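Local coordinates for periplasmic binding protein (Veillonella parvula, PDB 4MO9) that probably captures an iron complex, such as a ferric siderophore, outside the membrane and hands it to an ABC transporter, as FepB-type binding proteins do, at residues R40-W45 against P96-I101; S46-P51 against D71-D76; P116-I121 against Q143-D148. All blocks are in the same frame, centred on the assembly; numbering follows the deposited sequence.

Contact 1: residues R40-W45 against P96-I101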
ATOM      1  N   ARG A  40       7.984 -22.997  -0.066  1.00 33.77           N
ATOM      2  CA  ARG A  40       8.616 -22.602  -1.323  1.00 31.64           C
ATOM      3  C   ARG A  40       7.698 -21.676  -2.122  1.00 32.40           C
ATOM      4  O   ARG A  40       7.218 -22.021  -3.215  1.00 31.51           O
ATOM      5  CB  ARG A  40       9.032 -23.833  -2.133  1.00 31.94           C
ATOM      6  CG  ARG A  40      10.102 -24.651  -1.432  1.00 34.78           C
ATOM      7  CD  ARG A  40      10.571 -25.825  -2.271  1.00 43.71           C
ATOM      8  NE  ARG A  40      11.374 -25.385  -3.407  1.00 47.55           N
ATOM      9  CZ  ARG A  40      12.636 -24.971  -3.315  1.00 52.94           C
ATOM     10  NH1 ARG A  40      13.241 -24.925  -2.131  1.00 55.63           N
ATOM     11  NH2 ARG A  40      13.291 -24.591  -4.404  1.00 52.68           N
ATOM     12  N   VAL A  41       7.463 -20.487  -1.565  1.00 30.53           N
ATOM     13  CA  VAL A  41       6.558 -19.514  -2.161  1.00 28.54           C
ATOM     14  C   VAL A  41       7.251 -18.756  -3.307  1.00 31.94           C
ATOM     15  O   VAL A  41       8.444 -18.452  -3.209  1.00 34.50           O
ATOM     16  CB  VAL A  41       6.084 -18.511  -1.079  1.00 28.65           C
ATOM     17  CG1 VAL A  41       5.160 -17.441  -1.669  1.00 27.97           C
ATOM     18  CG2 VAL A  41       5.389 -19.248   0.083  1.00 29.55           C
ATOM     19  N   VAL A  42       6.520 -18.475  -4.390  1.00 31.72           N
ATOM     20  CA  VAL A  42       6.980 -17.525  -5.415  1.00 32.58           C
ATOM     21  C   VAL A  42       6.243 -16.201  -5.210  1.00 32.29           C
ATOM     22  O   VAL A  42       5.008 -16.150  -5.266  1.00 32.38           O
ATOM     23  CB  VAL A  42       6.726 -18.035  -6.856  1.00 35.72           C
ATOM     24  CG1 VAL A  42       7.032 -16.943  -7.876  1.00 35.76           C
ATOM     25  CG2 VAL A  42       7.562 -19.278  -7.148  1.00 41.10           C
ATOM     26  N   LEU A  43       6.995 -15.138  -4.948  1.00 31.37           N
ATOM     27  CA  LEU A  43       6.407 -13.820  -4.696  1.00 29.73           C
ATOM     28  C   LEU A  43       6.034 -13.083  -5.973  1.00 28.67           C
ATOM     29  O   LEU A  43       6.734 -13.178  -6.987  1.00 28.83           O
ATOM     30  CB  LEU A  43       7.400 -12.948  -3.927  1.00 31.67           C
ATOM     31  CG  LEU A  43       7.880 -13.501  -2.589  1.00 35.45           C
ATOM     32  CD1 LEU A  43       8.987 -12.602  -2.012  1.00 33.86           C
ATOM     33  CD2 LEU A  43       6.705 -13.613  -1.625  1.00 32.51           C
ATOM     34  N   GLN A  44       4.940 -12.325  -5.910  1.00 29.27           N
ATOM     35  CA  GLN A  44       4.589 -11.350  -6.933  1.00 28.52           C
ATOM     36  C   GLN A  44       4.149 -10.063  -6.240  1.00 30.99           C
ATOM     37  O   GLN A  44       3.621 -10.111  -5.112  1.00 28.61           O
ATOM     38  CB  GLN A  44       3.448 -11.861  -7.814  1.00 28.79           C
ATOM     39  CG  GLN A  44       3.819 -13.012  -8.712  1.00 30.07           C
ATOM     40  CD  GLN A  44       4.743 -12.595  -9.845  1.00 31.36           C
ATOM     41  OE1 GLN A  44       5.933 -12.924  -9.842  1.00 35.97           O
ATOM     42  NE2 GLN A  44       4.199 -11.899 -10.827  1.00 27.72           N
ATOM     43  N   TRP A  45       4.361  -8.938  -6.921  1.00 30.14           N
ATOM     44  CA  TRP A  45       3.978  -7.595  -6.439  1.00 28.10           C
ATOM     45  C   TRP A  45       4.432  -7.280  -5.005  1.00 27.94           C
ATOM     46  O   TRP A  45       3.663  -6.729  -4.211  1.00 27.81           O
ATOM     47  CB  TRP A  45       2.457  -7.393  -6.561  1.00 26.10           C
ATOM     48  CG  TRP A  45       2.003  -7.151  -7.967  1.00 28.31           C
ATOM     49  CD1 TRP A  45       2.731  -7.358  -9.117  1.00 32.47           C
ATOM     50  CD2 TRP A  45       0.723  -6.647  -8.386  1.00 27.89           C
ATOM     51  NE1 TRP A  45       1.973  -7.003 -10.223  1.00 32.64           N
ATOM     52  CE2 TRP A  45       0.742  -6.570  -9.798  1.00 30.22           C
ATOM     53  CE3 TRP A  45      -0.432  -6.249  -7.703  1.00 27.57           C
ATOM     54  CZ2 TRP A  45      -0.357  -6.102 -10.539  1.00 31.30           C
ATOM     55  CZ3 TRP A  45      -1.524  -5.788  -8.441  1.00 29.22           C
ATOM     56  CH2 TRP A  45      -1.474  -5.719  -9.846  1.00 30.39           C
ATOM     57  N   PRO A  96      16.639 -16.907  -5.592  1.00 42.13           N
ATOM     58  CA  PRO A  96      16.495 -16.848  -7.053  1.00 43.16           C
ATOM     59  C   PRO A  96      15.427 -15.841  -7.474  1.00 40.14           C
ATOM     60  O   PRO A  96      14.355 -15.793  -6.864  1.00 40.84           O
ATOM     61  CB  PRO A  96      16.063 -18.274  -7.410  1.00 44.10           C
ATOM     62  CG  PRO A  96      16.748 -19.120  -6.371  1.00 44.05           C
ATOM     63  CD  PRO A  96      16.697 -18.299  -5.100  1.00 42.01           C
ATOM     64  N   VAL A  97      15.729 -15.036  -8.488  1.00 37.54           N
ATOM     65  CA  VAL A  97      14.826 -13.986  -8.949  1.00 39.54           C
ATOM     66  C   VAL A  97      13.847 -14.533  -9.992  1.00 38.77           C
ATOM     67  O   VAL A  97      14.240 -15.357 -10.826  1.00 40.33           O
ATOM     68  CB  VAL A  97      15.642 -12.811  -9.537  1.00 43.99           C
ATOM     69  CG1 VAL A  97      14.746 -11.807 -10.242  1.00 43.71           C
ATOM     70  CG2 VAL A  97      16.443 -12.119  -8.438  1.00 43.16           C
ATOM     71  N   VAL A  98      12.579 -14.115  -9.933  1.00 34.10           N
ATOM     72  CA  VAL A  98      11.600 -14.484 -10.963  1.00 34.52           C
ATOM     73  C   VAL A  98      10.999 -13.241 -11.623  1.00 36.91           C
ATOM     74  O   VAL A  98      10.997 -12.154 -11.033  1.00 36.51           O
ATOM     75  CB  VAL A  98      10.435 -15.349 -10.407  1.00 31.29           C
ATOM     76  CG1 VAL A  98      10.953 -16.663  -9.875  1.00 34.08           C
ATOM     77  CG2 VAL A  98       9.686 -14.597  -9.307  1.00 29.41           C
ATOM     78  N   GLY A  99      10.483 -13.398 -12.840  1.00 34.78           N
ATOM     79  CA  GLY A  99       9.851 -12.280 -13.517  1.00 38.33           C
ATOM     80  C   GLY A  99       8.532 -11.897 -12.863  1.00 37.96           C
ATOM     81  O   GLY A  99       8.120 -12.503 -11.863  1.00 37.40           O
ATOM     82  N   THR A 100       7.863 -10.898 -13.431  1.00 35.03           N
ATOM     83  CA  THR A 100       6.561 -10.472 -12.936  1.00 33.18           C
ATOM     84  C   THR A 100       5.482 -10.750 -13.987  1.00 34.03           C
ATOM     85  O   THR A 100       5.678 -10.472 -15.170  1.00 37.24           O
ATOM     86  CB  THR A 100       6.605  -8.977 -12.538  1.00 37.28           C
ATOM     87  OG1 THR A 100       7.416  -8.833 -11.362  1.00 38.56           O
ATOM     88  CG2 THR A 100       5.218  -8.450 -12.235  1.00 36.54           C
ATOM     89  N   ILE A 101       4.359 -11.328 -13.560  1.00 34.31           N
ATOM     90  CA  ILE A 101       3.220 -11.599 -14.444  1.00 35.34           C
ATOM     91  C   ILE A 101       2.784 -10.310 -15.128  1.00 39.05           C
ATOM     92  O   ILE A 101       2.611  -9.291 -14.461  1.00 37.42           O
ATOM     93  CB  ILE A 101       2.005 -12.142 -13.648  1.00 40.15           C
ATOM     94  CG1 ILE A 101       2.314 -13.517 -13.059  1.00 39.03           C
ATOM     95  CG2 ILE A 101       0.750 -12.220 -14.534  1.00 39.56           C
ATOM     96  CD1 ILE A 101       2.424 -14.608 -14.112  1.00 40.89           C
TER
HETATM   97  O   HOH W   1       6.157  -8.494  -9.030  1.00 40.08           O
HETATM   98  O   HOH W   2       2.226  -6.728 -13.147  1.00 43.93           O

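Contact 2: residues S46-P51 against D71-D76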
ATOM      1  N   SER A  46       5.680  -7.608  -4.675  1.00 29.47           N
ATOM      2  CA  SER A  46       6.199  -7.332  -3.338  1.00 31.19           C
ATOM      3  C   SER A  46       6.175  -5.836  -3.015  1.00 32.50           C
ATOM      4  O   SER A  46       6.628  -5.002  -3.812  1.00 31.26           O
ATOM      5  CB  SER A  46       7.601  -7.920  -3.159  1.00 27.59           C
ATOM      6  OG  SER A  46       7.519  -9.337  -3.198  1.00 28.14           O
ATOM      7  N   GLY A  47       5.615  -5.499  -1.855  1.00 32.07           N
ATOM      8  CA  GLY A  47       5.505  -4.111  -1.454  1.00 31.32           C
ATOM      9  C   GLY A  47       4.367  -3.398  -2.155  1.00 32.92           C
ATOM     10  O   GLY A  47       4.213  -2.175  -2.004  1.00 32.32           O
ATOM     11  N   ALA A  48       3.575  -4.141  -2.927  1.00 28.35           N
ATOM     12  CA  ALA A  48       2.487  -3.543  -3.693  1.00 29.50           C
ATOM     13  C   ALA A  48       1.204  -4.376  -3.639  1.00 29.92           C
ATOM     14  O   ALA A  48       0.490  -4.507  -4.644  1.00 28.23           O
ATOM     15  CB  ALA A  48       2.920  -3.329  -5.141  1.00 32.45           C
ATOM     16  N   GLY A  49       0.897  -4.934  -2.473  1.00 28.38           N
ATOM     17  CA  GLY A  49      -0.334  -5.700  -2.352  1.00 27.68           C
ATOM     18  C   GLY A  49      -0.167  -7.182  -2.623  1.00 26.90           C
ATOM     19  O   GLY A  49      -1.123  -7.954  -2.473  1.00 29.07           O
ATOM     20  N   GLY A  50       1.037  -7.597  -3.019  1.00 26.04           N
ATOM     21  CA  GLY A  50       1.380  -9.018  -3.023  1.00 25.83           C
ATOM     22  C   GLY A  50       1.652  -9.462  -1.590  1.00 24.75           C
ATOM     23  O   GLY A  50       1.613  -8.642  -0.668  1.00 28.66           O
ATOM     24  N   PRO A  51       1.967 -10.743  -1.382  1.00 26.08           N
ATOM     25  CA  PRO A  51       2.048 -11.261  -0.004  1.00 24.52           C
ATOM     26  C   PRO A  51       3.311 -10.870   0.786  1.00 24.40           C
ATOM     27  O   PRO A  51       3.327 -11.113   1.988  1.00 26.56           O
ATOM     28  CB  PRO A  51       2.028 -12.779  -0.212  1.00 24.93           C
ATOM     29  CG  PRO A  51       2.701 -12.959  -1.548  1.00 26.51           C
ATOM     30  CD  PRO A  51       2.159 -11.810  -2.383  1.00 25.38           C
ATOM     31  N   ASP A  71      10.454 -11.781  -6.574  1.00 33.76           N
ATOM     32  CA  ASP A  71      10.167 -10.900  -7.707  1.00 32.64           C
ATOM     33  C   ASP A  71      11.056  -9.662  -7.610  1.00 35.69           C
ATOM     34  O   ASP A  71      11.799  -9.506  -6.632  1.00 37.16           O
ATOM     35  CB  ASP A  71       8.694 -10.484  -7.733  1.00 33.52           C
ATOM     36  CG  ASP A  71       8.280  -9.737  -6.480  1.00 34.71           C
ATOM     37  OD1 ASP A  71       8.822 -10.041  -5.395  1.00 34.63           O
ATOM     38  OD2 ASP A  71       7.414  -8.835  -6.573  1.00 35.26           O
ATOM     39  N   THR A  72      10.983  -8.783  -8.609  1.00 34.64           N
ATOM     40  CA  THR A  72      11.861  -7.609  -8.656  1.00 37.29           C
ATOM     41  C   THR A  72      11.126  -6.305  -8.377  1.00 38.84           C
ATOM     42  O   THR A  72      11.674  -5.217  -8.586  1.00 35.58           O
ATOM     43  CB  THR A  72      12.550  -7.469 -10.021  1.00 39.39           C
ATOM     44  OG1 THR A  72      11.569  -7.196 -11.022  1.00 39.26           O
ATOM     45  CG2 THR A  72      13.270  -8.744 -10.381  1.00 42.00           C
ATOM     46  N   SER A  73       9.884  -6.423  -7.914  1.00 39.17           N
ATOM     47  CA  SER A  73       9.054  -5.262  -7.604  1.00 36.93           C
ATOM     48  C   SER A  73       9.732  -4.279  -6.632  1.00 36.07           C
ATOM     49  O   SER A  73       9.799  -3.069  -6.906  1.00 35.09           O
ATOM     50  CB  SER A  73       7.696  -5.738  -7.071  1.00 38.79           C
ATOM     51  OG  SER A  73       6.955  -4.674  -6.508  1.00 46.76           O
ATOM     52  N   LEU A  74      10.255  -4.789  -5.518  1.00 34.02           N
ATOM     53  CA  LEU A  74      10.940  -3.933  -4.549  1.00 35.89           C
ATOM     54  C   LEU A  74      12.184  -3.310  -5.171  1.00 36.80           C
ATOM     55  O   LEU A  74      12.360  -2.078  -5.137  1.00 40.45           O
ATOM     56  CB  LEU A  74      11.314  -4.705  -3.275  1.00 35.04           C
ATOM     57  CG  LEU A  74      10.181  -5.261  -2.402  1.00 34.28           C
ATOM     58  CD1 LEU A  74      10.742  -6.096  -1.256  1.00 32.50           C
ATOM     59  CD2 LEU A  74       9.311  -4.143  -1.853  1.00 36.04           C
ATOM     60  N   GLN A  75      13.040  -4.154  -5.748  1.00 36.80           N
ATOM     61  CA  GLN A  75      14.283  -3.687  -6.379  1.00 38.81           C
ATOM     62  C   GLN A  75      14.053  -2.582  -7.417  1.00 41.79           C
ATOM     63  O   GLN A  75      14.825  -1.622  -7.500  1.00 42.87           O
ATOM     64  CB  GLN A  75      15.020  -4.855  -7.048  1.00 40.47           C
ATOM     65  CG  GLN A  75      15.403  -6.006  -6.117  1.00 42.95           C
ATOM     66  CD  GLN A  75      14.320  -7.077  -5.982  1.00 46.23           C
ATOM     67  OE1 GLN A  75      13.151  -6.781  -5.705  1.00 42.61           O
ATOM     68  NE2 GLN A  75      14.712  -8.334  -6.181  1.00 47.76           N
ATOM     69  N   ASP A  76      12.988  -2.714  -8.202  1.00 41.92           N
ATOM     70  CA  ASP A  76      12.748  -1.814  -9.328  1.00 45.42           C
ATOM     71  C   ASP A  76      11.930  -0.570  -8.979  1.00 45.08           C
ATOM     72  O   ASP A  76      12.157   0.500  -9.537  1.00 46.21           O
ATOM     73  CB  ASP A  76      12.067  -2.568 -10.478  1.00 46.47           C
ATOM     74  CG  ASP A  76      12.959  -3.632 -11.095  1.00 52.83           C
ATOM     75  OD1 ASP A  76      14.176  -3.649 -10.800  1.00 51.26           O
ATOM     76  OD2 ASP A  76      12.438  -4.449 -11.884  1.00 59.07           O
TER

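Contact 3: residues P116-I121 against Q143-D148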
ATOM      1  N   PRO A 116       8.218 -24.633  -6.755  1.00 36.57           N
ATOM      2  CA  PRO A 116       7.516 -23.918  -5.690  1.00 34.11           C
ATOM      3  C   PRO A 116       6.289 -24.697  -5.268  1.00 37.04           C
ATOM      4  O   PRO A 116       5.888 -25.623  -5.994  1.00 36.30           O
ATOM      5  CB  PRO A 116       7.091 -22.621  -6.367  1.00 33.55           C
ATOM      6  CG  PRO A 116       6.907 -22.985  -7.809  1.00 32.81           C
ATOM      7  CD  PRO A 116       7.847 -24.139  -8.098  1.00 34.17           C
ATOM      8  N   ASP A 117       5.704 -24.352  -4.123  1.00 35.83           N
ATOM      9  CA  ASP A 117       4.489 -25.036  -3.704  1.00 35.55           C
ATOM     10  C   ASP A 117       3.261 -24.140  -3.799  1.00 32.10           C
ATOM     11  O   ASP A 117       2.160 -24.626  -4.067  1.00 34.87           O
ATOM     12  CB  ASP A 117       4.621 -25.712  -2.322  1.00 36.78           C
ATOM     13  CG  ASP A 117       5.301 -24.832  -1.278  1.00 37.34           C
ATOM     14  OD1 ASP A 117       5.359 -23.589  -1.455  1.00 36.29           O
ATOM     15  OD2 ASP A 117       5.769 -25.395  -0.252  1.00 35.91           O
ATOM     16  N   VAL A 118       3.443 -22.837  -3.605  1.00 33.75           N
ATOM     17  CA  VAL A 118       2.316 -21.915  -3.709  1.00 32.38           C
ATOM     18  C   VAL A 118       2.730 -20.556  -4.272  1.00 32.29           C
ATOM     19  O   VAL A 118       3.843 -20.070  -4.028  1.00 32.26           O
ATOM     20  CB  VAL A 118       1.595 -21.727  -2.344  1.00 40.16           C
ATOM     21  CG1 VAL A 118       2.470 -20.980  -1.397  1.00 39.33           C
ATOM     22  CG2 VAL A 118       0.297 -20.951  -2.514  1.00 40.98           C
ATOM     23  N   ILE A 119       1.832 -19.948  -5.039  1.00 29.61           N
ATOM     24  CA  ILE A 119       2.013 -18.567  -5.466  1.00 29.35           C
ATOM     25  C   ILE A 119       0.768 -17.793  -5.055  1.00 29.59           C
ATOM     26  O   ILE A 119      -0.353 -18.253  -5.308  1.00 28.39           O
ATOM     27  CB  ILE A 119       2.263 -18.485  -6.996  1.00 36.48           C
ATOM     28  CG1 ILE A 119       2.362 -17.041  -7.463  1.00 35.00           C
ATOM     29  CG2 ILE A 119       1.172 -19.189  -7.786  1.00 38.80           C
ATOM     30  CD1 ILE A 119       2.764 -16.958  -8.915  1.00 40.08           C
ATOM     31  N   PHE A 120       0.961 -16.659  -4.376  1.00 28.21           N
ATOM     32  CA  PHE A 120      -0.147 -15.781  -3.999  1.00 27.75           C
ATOM     33  C   PHE A 120      -0.309 -14.713  -5.072  1.00 27.90           C
ATOM     34  O   PHE A 120       0.666 -14.040  -5.456  1.00 30.40           O
ATOM     35  CB  PHE A 120       0.096 -15.115  -2.634  1.00 23.84           C
ATOM     36  CG  PHE A 120       0.282 -16.091  -1.503  1.00 28.70           C
ATOM     37  CD1 PHE A 120      -0.822 -16.631  -0.834  1.00 27.75           C
ATOM     38  CD2 PHE A 120       1.557 -16.484  -1.112  1.00 30.61           C
ATOM     39  CE1 PHE A 120      -0.658 -17.544   0.206  1.00 30.91           C
ATOM     40  CE2 PHE A 120       1.730 -17.416  -0.061  1.00 31.27           C
ATOM     41  CZ  PHE A 120       0.624 -17.940   0.596  1.00 29.34           C
ATOM     42  N   ILE A 121      -1.535 -14.552  -5.558  1.00 26.57           N
ATOM     43  CA  ILE A 121      -1.789 -13.616  -6.654  1.00 29.89           C
ATOM     44  C   ILE A 121      -2.851 -12.606  -6.266  1.00 29.39           C
ATOM     45  O   ILE A 121      -3.969 -12.984  -5.920  1.00 29.07           O
ATOM     46  CB  ILE A 121      -2.259 -14.363  -7.918  1.00 30.23           C
ATOM     47  CG1 ILE A 121      -1.159 -15.304  -8.418  1.00 29.98           C
ATOM     48  CG2 ILE A 121      -2.653 -13.358  -9.022  1.00 24.56           C
ATOM     49  CD1 ILE A 121       0.031 -14.570  -9.089  1.00 27.38           C
ATOM     50  N   GLN A 143       0.125 -24.607  -6.345  1.00 34.97           N
ATOM     51  CA  GLN A 143      -1.173 -24.082  -5.912  1.00 34.52           C
ATOM     52  C   GLN A 143      -1.256 -22.572  -6.054  1.00 31.32           C
ATOM     53  O   GLN A 143      -0.265 -21.869  -5.843  1.00 32.14           O
ATOM     54  CB  GLN A 143      -1.477 -24.506  -4.471  1.00 34.43           C
ATOM     55  CG  GLN A 143      -1.395 -26.022  -4.274  1.00 36.75           C
ATOM     56  CD  GLN A 143      -2.265 -26.773  -5.263  1.00 43.30           C
ATOM     57  OE1 GLN A 143      -3.478 -26.553  -5.333  1.00 44.45           O
ATOM     58  NE2 GLN A 143      -1.648 -27.657  -6.047  1.00 46.38           N
ATOM     59  N   THR A 144      -2.441 -22.077  -6.401  1.00 27.92           N
ATOM     60  CA  THR A 144      -2.674 -20.635  -6.505  1.00 27.86           C
ATOM     61  C   THR A 144      -3.592 -20.206  -5.354  1.00 31.41           C
ATOM     62  O   THR A 144      -4.611 -20.872  -5.083  1.00 29.30           O
ATOM     63  CB  THR A 144      -3.368 -20.292  -7.836  1.00 29.95           C
ATOM     64  OG1 THR A 144      -2.496 -20.603  -8.937  1.00 31.11           O
ATOM     65  CG2 THR A 144      -3.760 -18.824  -7.883  1.00 28.68           C
ATOM     66  N   ILE A 145      -3.236 -19.120  -4.670  1.00 29.24           N
ATOM     67  CA  ILE A 145      -4.087 -18.557  -3.624  1.00 26.01           C
ATOM     68  C   ILE A 145      -4.323 -17.077  -3.908  1.00 25.45           C
ATOM     69  O   ILE A 145      -3.374 -16.276  -3.895  1.00 26.25           O
ATOM     70  CB  ILE A 145      -3.465 -18.754  -2.217  1.00 27.06           C
ATOM     71  CG1 ILE A 145      -3.383 -20.255  -1.885  1.00 31.66           C
ATOM     72  CG2 ILE A 145      -4.281 -18.051  -1.158  1.00 27.14           C
ATOM     73  CD1 ILE A 145      -2.855 -20.534  -0.459  1.00 32.77           C
ATOM     74  N   TYR A 146      -5.570 -16.694  -4.181  1.00 25.58           N
ATOM     75  CA  TYR A 146      -5.847 -15.270  -4.488  1.00 24.06           C
ATOM     76  C   TYR A 146      -6.008 -14.445  -3.219  1.00 23.45           C
ATOM     77  O   TYR A 146      -6.620 -14.902  -2.256  1.00 25.36           O
ATOM     78  CB  TYR A 146      -7.092 -15.132  -5.371  1.00 25.61           C
ATOM     79  CG  TYR A 146      -6.881 -15.718  -6.751  1.00 29.02           C
ATOM     80  CD1 TYR A 146      -5.851 -15.253  -7.566  1.00 28.42           C
ATOM     81  CD2 TYR A 146      -7.697 -16.729  -7.234  1.00 27.95           C
ATOM     82  CE1 TYR A 146      -5.641 -15.788  -8.824  1.00 30.02           C
ATOM     83  CE2 TYR A 146      -7.493 -17.273  -8.493  1.00 30.74           C
ATOM     84  CZ  TYR A 146      -6.463 -16.791  -9.279  1.00 31.54           C
ATOM     85  OH  TYR A 146      -6.250 -17.324 -10.530  1.00 34.95           O
ATOM     86  N   ILE A 147      -5.461 -13.229  -3.222  1.00 25.14           N
ATOM     87  CA  ILE A 147      -5.575 -12.319  -2.089  1.00 23.72           C
ATOM     88  C   ILE A 147      -5.997 -10.953  -2.649  1.00 26.53           C
ATOM     89  O   ILE A 147      -5.936 -10.730  -3.864  1.00 25.54           O
ATOM     90  CB  ILE A 147      -4.233 -12.185  -1.340  1.00 25.00           C
ATOM     91  CG1 ILE A 147      -3.172 -11.564  -2.259  1.00 27.27           C
ATOM     92  CG2 ILE A 147      -3.753 -13.554  -0.815  1.00 24.95           C
ATOM     93  CD1 ILE A 147      -1.874 -11.188  -1.538  1.00 27.05           C
ATOM     94  N   ASP A 148      -6.429 -10.031  -1.793  1.00 24.60           N
ATOM     95  CA  ASP A 148      -6.939  -8.773  -2.327  1.00 26.76           C
ATOM     96  C   ASP A 148      -6.905  -7.668  -1.284  1.00 28.86           C
ATOM     97  O   ASP A 148      -7.889  -7.430  -0.567  1.00 30.99           O
ATOM     98  CB  ASP A 148      -8.361  -8.935  -2.898  1.00 24.26           C
ATOM     99  CG  ASP A 148      -8.834  -7.699  -3.669  1.00 28.53           C
ATOM    100  OD1 ASP A 148      -8.023  -6.776  -3.933  1.00 31.29           O
ATOM    101  OD2 ASP A 148     -10.028  -7.641  -4.036  1.00 28.80           O
TER

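Contact 1: residues R40-W45 against P96-I101
Thr-100 OG1 holds a water at 2.7 Å, and the same water accepts the backbone N-H of Trp-45 at 2.8 Å, a two-bond bridge between the end of one segment and the loop facing it. The hydroxyl sits on the N side of its residue, which leaves the methyl, CG2, to turn to the indole: it lies at the ring edge, near the ring plane, 4.1 Å from Trp-45 NE1. A second water, also in the plane of the indole, accepts from Trp-45 NE1 at 2.9 Å and donates to Ile-101 O. Two water bridges and a methyl thus meet Trp-45, a residue that touches the bound trimethylamine oxide. Next to it the chain of Gln-44 bends at its second torsion (chi2 -71°), folding its terminal group in against the backbone of Gly-99 to Ile-101; Gln-44 CD ends 3.9 Å from Ile-101 N, its chain roughly perpendicular to the isoleucine's. At the other end the contact is apolar. Val-42 CG1, held opposite its own N (chi1 172°), meets Val-98 CG2 at 3.8 Å, and that same methyl of Val-98 also lies near the carbonyl of Leu-43. The contact therefore passes from an apolar valine pair to water-bridged polar groups at Trp-45. Val-111 of helix 108-112 packs on both valines, Leu-125 of helix 123-132 touches both Trp-45 and Ile-101, and strand 41-42 itself runs between strands 67-69 and 118-122 of the parallel sheet.

Contact 2: residues S46-P51 against D71-D76
Asp-71 grips Ser-46 with both carboxylate oxygens: OD2 takes the backbone N-H of Ser-46 at 2.8 Å in a nearly straight bond (178°), and OD1 takes the hydroxyl, Ser-46 OG, at 2.6 Å. Each donor arrives on the syn side and close to the carboxylate plane, so the group works as a two-pronged acceptor for one residue. Ser-46 makes this possible by turning OG to the side of its own N (chi1 -66°), where the two donors face the same way. Its carbonyl is satisfied too: Ser-73 OG donates to Ser-46 O at 2.7 Å and in turn bonds to NH1 of Arg-78, another residue of the trimethylamine oxide pocket. Leu-74 packs against the backbone and CB of Ser-46, with CD2 3.4 Å from Ser-46 O and CG 3.8 Å from Ser-46 CB. Leu-74 CD2 also lies 3.8 Å from Gly-47 CA, where a beta carbon would collide with it, and Gly-47 also has a positive phi. Within the 71-76 segment, Gln-75 NE2 reaches back to Asp-71 O at 3.2 Å, while Thr-72, just ahead of the helix that begins at Ser-73, uses OG1 to bond Asp-76 OD2 rather than to cap. Ser-73 and Ala-48 both touch the ligand. N, OG and O of Ser-46 are thus all bonded to the segment opposite, in buried surroundings; two donors on the carboxylate would probably help to keep Asp-71 ionised, and the loop beside the pocket is set in place by directed bonds more than by bulk.

Contact 3: residues P116-I121 against Q143-D148
Phe-120 lays the CD1 and CE1 side of its ring along Ile-145, with Phe-120 CD1 3.7 Å from Ile-145 CB; the two side chains run side by side on one face of a parallel beta sheet. Strands 118-121 and 143-147 are neighbours in it, joined by a beta-alpha-beta connection through helices 123-132 and 134-139, in the three-layer alpha/beta lobe of a periplasmic binding protein. Their directions differ by 24°. Five backbone bonds of 3.0 to 3.1 Å alternate between the strands, from Gln-143 N to Asp-117 O at the start through to Ile-147 N to Ile-121 O at the end. On the Phe-120 face Ile-145 stretches out at its second torsion (chi2 -176°), which carries CD1 to within 3.8 Å of both Phe-120 CE1 and Val-118 CG2, while its CG2 branch stays against the phenyl. An alanine in place of Ile-145 would keep the beta carbon beside the ring but would probably open a gap between Val-118 and Phe-120, leaving the phenyl less firmly held. Ala-167 of helix 154-168 packs on both Phe-120 and Ile-145. The other face carries Ile-119, Ile-121, Thr-144 and Tyr-146, and helix 123-132 lies against it: Tyr-129 OH bonds Thr-144 OG1, and Glu-130 bonds the hydroxyl of Tyr-146. The tyrosine ring has Thr-144 CG2 over one face, 3.6 Å above the plane and displaced toward the rim. Tyr-146 CD1 approaches Ile-121 CB at 3.7 Å, and the ring edge is met in plane by Ile-121 O, 3.4 Å from Tyr-146 CD1.

In the fold
All three contacts belong to the lobe built on the parallel sheet with strand order 67-69, 41-42, 118-122, 143-147. Contact 2 falls within the chain span enclosed by contact 1, and contact 3 follows both. Centres of contacts 1 and 2 lie about 9 Å apart, those of 1 and 3 about 11 Å, those of 2 and 3 about 15 Å. Contacts 1 and 3 share the sheet, since strands 41-42 and 118-122 are adjacent; Trp-45 leads directly into the loop of contact 2, where Pro-51 packs on Phe-120. Contacts 1 and 2 thus bring residues of the trimethylamine oxide pocket together beyond the end of strand 41-42, while contact 3 joins the edge strand 143-147 to strand 118-122 within the same sheet.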